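PDB 3UOR: ABC transporter sugar binding protein from Xanthomonas axonopodis pv. citri, which probably binds maltose or related sugars in the periplasm and delivers them to an ABC transporter for import. Local coordinates for residues Y121-W126 with V138-V142; A201-D205 with V368-P372. All coordinates share one frame; numbering follows the deposited sequence.

Contact 1: Y121-W126 with V138-V142; sequences YFPGVW and VPWYV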
loop_
_atom_site.group_PDB
_atom_site.type_symbol
_atom_site.label_atom_id
_atom_site.label_comp_id
_atom_site.label_asym_id
_atom_site.label_seq_id
_atom_site.Cartn_x
_atom_site.Cartn_y
_atom_site.Cartn_z
ATOM N N TYR A 121 12.692 8.696 -7.030
ATOM C CA TYR A 121 11.664 7.960 -6.291
ATOM C C TYR A 121 10.264 8.431 -6.677
ATOM O O TYR A 121 10.028 9.620 -6.892
ATOM C CB TYR A 121 11.856 8.132 -4.774
ATOM C CG TYR A 121 12.955 7.260 -4.204
ATOM C CD1 TYR A 121 12.653 6.134 -3.467
ATOM C CD2 TYR A 121 14.301 7.553 -4.425
ATOM C CE1 TYR A 121 13.647 5.329 -2.955
ATOM C CE2 TYR A 121 15.305 6.744 -3.907
ATOM C CZ TYR A 121 14.971 5.643 -3.173
ATOM O OH TYR A 121 15.941 4.826 -2.639
ATOM N N PHE A 122 9.323 7.508 -6.777
ATOM C CA PHE A 122 7.967 7.928 -7.113
ATOM C C PHE A 122 7.520 8.964 -6.076
ATOM O O PHE A 122 7.733 8.779 -4.880
ATOM C CB PHE A 122 7.034 6.724 -7.200
ATOM C CG PHE A 122 7.475 5.702 -8.217
ATOM C CD1 PHE A 122 7.385 5.977 -9.572
ATOM C CD2 PHE A 122 7.982 4.475 -7.818
ATOM C CE1 PHE A 122 7.781 5.041 -10.525
ATOM C CE2 PHE A 122 8.390 3.536 -8.759
ATOM C CZ PHE A 122 8.303 3.828 -10.121
ATOM N N PRO A 123 6.959 10.086 -6.539
ATOM C CA PRO A 123 6.752 11.217 -5.621
ATOM C C PRO A 123 5.774 10.889 -4.486
ATOM O O PRO A 123 6.054 11.251 -3.354
ATOM C CB PRO A 123 6.214 12.333 -6.535
ATOM C CG PRO A 123 5.678 11.608 -7.749
ATOM C CD PRO A 123 6.569 10.402 -7.923
ATOM N N GLY A 124 4.670 10.202 -4.778
ATOM C CA GLY A 124 3.737 9.807 -3.744
ATOM C C GLY A 124 4.388 8.852 -2.749
ATOM O O GLY A 124 4.064 8.853 -1.570
ATOM N N VAL A 125 5.322 8.036 -3.220
ATOM C CA VAL A 125 6.050 7.127 -2.330
ATOM C C VAL A 125 7.055 7.877 -1.437
ATOM O O VAL A 125 7.124 7.640 -0.234
ATOM C CB VAL A 125 6.764 6.043 -3.139
ATOM C CG1 VAL A 125 7.613 5.172 -2.235
ATOM C CG2 VAL A 125 5.726 5.197 -3.898
ATOM N N TRP A 126 7.817 8.802 -2.014
ATOM C CA TRP A 126 8.743 9.616 -1.222
ATOM C C TRP A 126 7.953 10.393 -0.180
ATOM O O TRP A 126 8.368 10.550 0.957
ATOM C CB TRP A 126 9.478 10.619 -2.117
ATOM C CG TRP A 126 10.665 11.239 -1.431
ATOM C CD1 TRP A 126 10.761 12.507 -0.936
ATOM C CD2 TRP A 126 11.926 10.611 -1.164
ATOM N NE1 TRP A 126 12.003 12.706 -0.386
ATOM C CE2 TRP A 126 12.733 11.555 -0.504
ATOM C CE3 TRP A 126 12.444 9.335 -1.408
ATOM C CZ2 TRP A 126 14.036 11.269 -0.089
ATOM C CZ3 TRP A 126 13.744 9.051 -0.994
ATOM C CH2 TRP A 126 14.521 10.014 -0.345
ATOM N N VAL A 138 13.530 6.185 4.393
ATOM C CA VAL A 138 13.712 6.018 2.953
ATOM C C VAL A 138 12.786 4.891 2.518
ATOM O O VAL A 138 12.755 3.840 3.161
ATOM C CB VAL A 138 15.190 5.667 2.602
ATOM C CG1 VAL A 138 15.343 5.402 1.108
ATOM C CG2 VAL A 138 16.122 6.782 3.049
ATOM N N PRO A 139 12.000 5.113 1.450
ATOM C CA PRO A 139 11.070 4.061 1.037
ATOM C C PRO A 139 11.844 2.803 0.710
ATOM O O PRO A 139 12.851 2.894 0.016
ATOM C CB PRO A 139 10.439 4.630 -0.245
ATOM C CG PRO A 139 10.605 6.108 -0.131
ATOM C CD PRO A 139 11.919 6.304 0.585
ATOM N N TRP A 140 11.384 1.650 1.175
ATOM C CA TRP A 140 12.065 0.401 0.850
ATOM C C TRP A 140 11.344 -0.347 -0.278
ATOM O O TRP A 140 11.942 -0.669 -1.301
ATOM C CB TRP A 140 12.160 -0.464 2.102
ATOM C CG TRP A 140 12.911 -1.730 1.931
ATOM C CD1 TRP A 140 13.754 -2.056 0.917
ATOM C CD2 TRP A 140 12.898 -2.852 2.825
ATOM N NE1 TRP A 140 14.256 -3.332 1.108
ATOM C CE2 TRP A 140 13.744 -3.836 2.276
ATOM C CE3 TRP A 140 12.229 -3.126 4.026
ATOM C CZ2 TRP A 140 13.953 -5.065 2.889
ATOM C CZ3 TRP A 140 12.436 -4.343 4.636
ATOM C CH2 TRP A 140 13.297 -5.300 4.067
ATOM N N TYR A 141 10.060 -0.633 -0.107
ATOM C CA TYR A 141 9.296 -1.236 -1.197
ATOM C C TYR A 141 7.858 -0.740 -1.083
ATOM O O TYR A 141 7.463 -0.211 -0.052
ATOM C CB TYR A 141 9.337 -2.762 -1.136
ATOM C CG TYR A 141 8.674 -3.347 0.090
ATOM C CD1 TYR A 141 7.305 -3.582 0.125
ATOM C CD2 TYR A 141 9.421 -3.652 1.213
ATOM C CE1 TYR A 141 6.703 -4.109 1.251
ATOM C CE2 TYR A 141 8.844 -4.179 2.328
ATOM C CZ TYR A 141 7.487 -4.403 2.351
ATOM O OH TYR A 141 6.939 -4.932 3.491
ATOM N N VAL A 142 7.082 -0.916 -2.140
ATOM C CA VAL A 142 5.775 -0.280 -2.237
ATOM C C VAL A 142 4.694 -1.345 -2.392
ATOM O O VAL A 142 4.848 -2.311 -3.148
ATOM C CB VAL A 142 5.694 0.664 -3.447
ATOM C CG1 VAL A 142 4.394 1.465 -3.442
ATOM C CG2 VAL A 142 6.871 1.606 -3.450
HETATM O O HOH W 1 15.372 2.746 -1.330
#
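Pro-139 presses its pyrrolidine ring into a notch formed by Tyr-121, Val-125 and Trp-126, and the packing is tightest on the helix side. There Val-125 CG1 lies 3.5 Å from Pro-139 CB, closer than carbon atoms usually come, and the branch also touches Pro-139 CG. The valine has CG1 anti to its backbone N (chi1 175°), which turns this methyl onto the proline while CG2 extends to Val-142, meeting Val-142 CG2 at 3.8 Å, the two side chains tip to tip. Trp-126 leaves its backbone pointing away from the strand, yet its indole turns back until CZ3 is 3.7 Å from Pro-139 CD. The same CZ3 sits over the centre of the Tyr-121 ring, covering one face of the phenol.

The contact seats the short helix 123-127, with Phe-122 as its N-cap residue, on the long strand 134-150 of a mixed beta-sheet in this periplasmic binding protein. At Trp-140 and Tyr-141, which both face Ser-303 on the antiparallel neighbour 303-307, the strand makes a classic beta bulge.

Toward the phenol end the fit is looser and includes water. Tyr-121 CD1 approaches Pro-139 CG at 3.9 Å, and its hydroxyl reaches Val-138 CG1, the two side chains crossing at about a right angle. A water in the plane of the Tyr-121 ring donates to Pro-139 O at 2.9 Å. It lies only 2.5 Å from Tyr-121 OH, an unusually short distance, and appears to link the hydroxyl to the strand backbone.

Contact 2: A201-D205 with V368-P372; sequences ALQQD and VKATP
With CG anti to its carbonyl carbon (chi1 -78°) and every later torsion extended, Lys-369 sends its ammonium group straight across to the C-terminal part of helix 195-202. Leu-202 has the same first torsion class (chi1 -68°), which sends its isobutyl group back toward the lysine's own backbone, with CD1 3.9 Å from Lys-369 O. The two side chains thus reach in opposing directions, each ending near the other's main chain. Lys-369 NZ donates to Leu-202 O over 3.0 Å; the C=O...N angle is 158° and the nitrogen is tilted modestly from the carbonyl plane. Gln-204 O is also near, 3.1 Å from Lys-369 NZ, while the Asp-205 carboxylate stays beyond contact and could add only a longer-range attraction. Farther along, Leu-202 CD1 brushes Thr-371 CG2 at 4.3 Å, a loose apolar touch.

Gln-203 turns away to bond Trp-166, Pro-290 and Ala-297. Lys-369 is further tied through its backbone to Gly-298, and Leu-202 packs on Ile-299 of the same loop. The lysine's bond to a main-chain carbonyl is a side-chain-to-backbone tie between a helix and a distant loop, here joining helix 195-202 to the loop before helix 377-394.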
loop_
_atom_site.group_PDB
_atom_site.type_symbol
_atom_site.label_atom_id
_atom_site.label_comp_id
_atom_site.label_asym_id
_atom_site.label_seq_id
_atom_site.Cartn_x
_atom_site.Cartn_y
_atom_site.Cartn_z
ATOM N N ALA A 201 -11.031 6.683 -2.997
ATOM C CA ALA A 201 -11.132 7.972 -2.300
ATOM C C ALA A 201 -9.878 8.811 -2.517
ATOM O O ALA A 201 -9.949 10.046 -2.645
ATOM C CB ALA A 201 -11.381 7.755 -0.805
ATOM N N LEU A 202 -8.725 8.141 -2.566
ATOM C CA LEU A 202 -7.471 8.823 -2.894
ATOM C C LEU A 202 -7.447 9.397 -4.314
ATOM O O LEU A 202 -6.627 10.246 -4.601
ATOM C CB LEU A 202 -6.269 7.901 -2.701
ATOM C CG LEU A 202 -5.992 7.546 -1.257
ATOM C CD1 LEU A 202 -4.890 6.485 -1.183
ATOM C CD2 LEU A 202 -5.595 8.795 -0.554
ATOM N N GLN A 203 -8.330 8.932 -5.203
ATOM C CA GLN A 203 -8.370 9.483 -6.570
ATOM C C GLN A 203 -9.099 10.828 -6.674
ATOM O O GLN A 203 -9.271 11.340 -7.770
ATOM C CB GLN A 203 -8.990 8.483 -7.558
ATOM C CG GLN A 203 -8.243 7.158 -7.628
ATOM C CD GLN A 203 -8.941 6.182 -8.513
ATOM O OE1 GLN A 203 -10.154 6.285 -8.737
ATOM N NE2 GLN A 203 -8.191 5.223 -9.038
ATOM N N GLN A 204 -9.519 11.398 -5.545
ATOM C CA GLN A 204 -10.312 12.631 -5.563
ATOM C C GLN A 204 -9.409 13.802 -5.237
ATOM O O GLN A 204 -8.379 13.619 -4.620
ATOM C CB GLN A 204 -11.451 12.558 -4.530
ATOM C CG GLN A 204 -12.337 11.284 -4.631
ATOM C CD GLN A 204 -12.804 11.001 -6.059
ATOM O OE1 GLN A 204 -13.326 11.887 -6.738
ATOM N NE2 GLN A 204 -12.608 9.759 -6.522
ATOM N N ASP A 205 -9.825 15.009 -5.597
ATOM C CA ASP A 205 -8.997 16.195 -5.417
ATOM C C ASP A 205 -8.932 16.671 -3.992
ATOM O O ASP A 205 -8.004 17.388 -3.615
ATOM C CB ASP A 205 -9.529 17.343 -6.265
ATOM C CG ASP A 205 -9.199 17.175 -7.720
ATOM O OD1 ASP A 205 -8.132 16.582 -8.004
ATOM O OD2 ASP A 205 -10.001 17.622 -8.571
ATOM N N VAL A 368 0.453 7.081 -7.211
ATOM C CA VAL A 368 0.053 6.771 -5.841
ATOM C C VAL A 368 0.202 8.008 -4.963
ATOM O O VAL A 368 1.052 8.852 -5.223
ATOM C CB VAL A 368 0.808 5.555 -5.248
ATOM C CG1 VAL A 368 0.466 4.301 -6.033
ATOM C CG2 VAL A 368 2.299 5.816 -5.235
ATOM N N LYS A 369 -0.655 8.115 -3.946
ATOM C CA LYS A 369 -0.727 9.282 -3.055
ATOM C C LYS A 369 -0.636 8.808 -1.625
ATOM O O LYS A 369 -1.264 7.802 -1.283
ATOM C CB LYS A 369 -2.087 10.007 -3.168
ATOM C CG LYS A 369 -2.322 10.911 -4.369
ATOM C CD LYS A 369 -3.701 11.622 -4.238
ATOM C CE LYS A 369 -4.150 12.285 -5.561
ATOM N NZ LYS A 369 -5.570 12.823 -5.576
ATOM N N ALA A 370 0.073 9.567 -0.783
ATOM C CA ALA A 370 0.150 9.273 0.643
ATOM C C ALA A 370 -1.184 9.584 1.339
ATOM O O ALA A 370 -1.883 10.527 0.968
ATOM C CB ALA A 370 1.276 10.069 1.286
ATOM N N THR A 371 -1.536 8.778 2.336
ATOM C CA THR A 371 -2.717 9.045 3.179
ATOM C C THR A 371 -2.335 10.118 4.191
ATOM O O THR A 371 -1.137 10.325 4.438
ATOM C CB THR A 371 -3.144 7.771 3.919
ATOM O OG1 THR A 371 -1.971 7.015 4.278
ATOM C CG2 THR A 371 -4.003 6.909 3.032
ATOM N N PRO A 372 -3.331 10.807 4.794
ATOM C CA PRO A 372 -3.001 11.880 5.739
ATOM C C PRO A 372 -2.053 11.378 6.819
ATOM O O PRO A 372 -2.237 10.278 7.288
ATOM C CB PRO A 372 -4.368 12.268 6.312
ATOM C CG PRO A 372 -5.302 11.991 5.173
ATOM C CD PRO A 372 -4.787 10.715 4.569
#

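How the contacts relate
Contact 1 closes before contact 2 opens along the chain, and their centres are about 15 Å apart. Contact 1 joins helix 123-127 to strand 134-150 of the mixed sheet, whereas contact 2 brings the C-terminal part of helix 195-202 to the loop between helices 359-364 and 377-394. They meet where this loop passes helix 123-127: Val-125 CG2 packs against Val-368 CG2 at 3.7 Å, and Ala-370 also touches the helix at Asp-127. One loop from late in the chain therefore links the local helix-strand pairing of contact 1 with segment 201-205, more than 160 residues earlier in the chain, by packing against both helices 123-127 and 195-202.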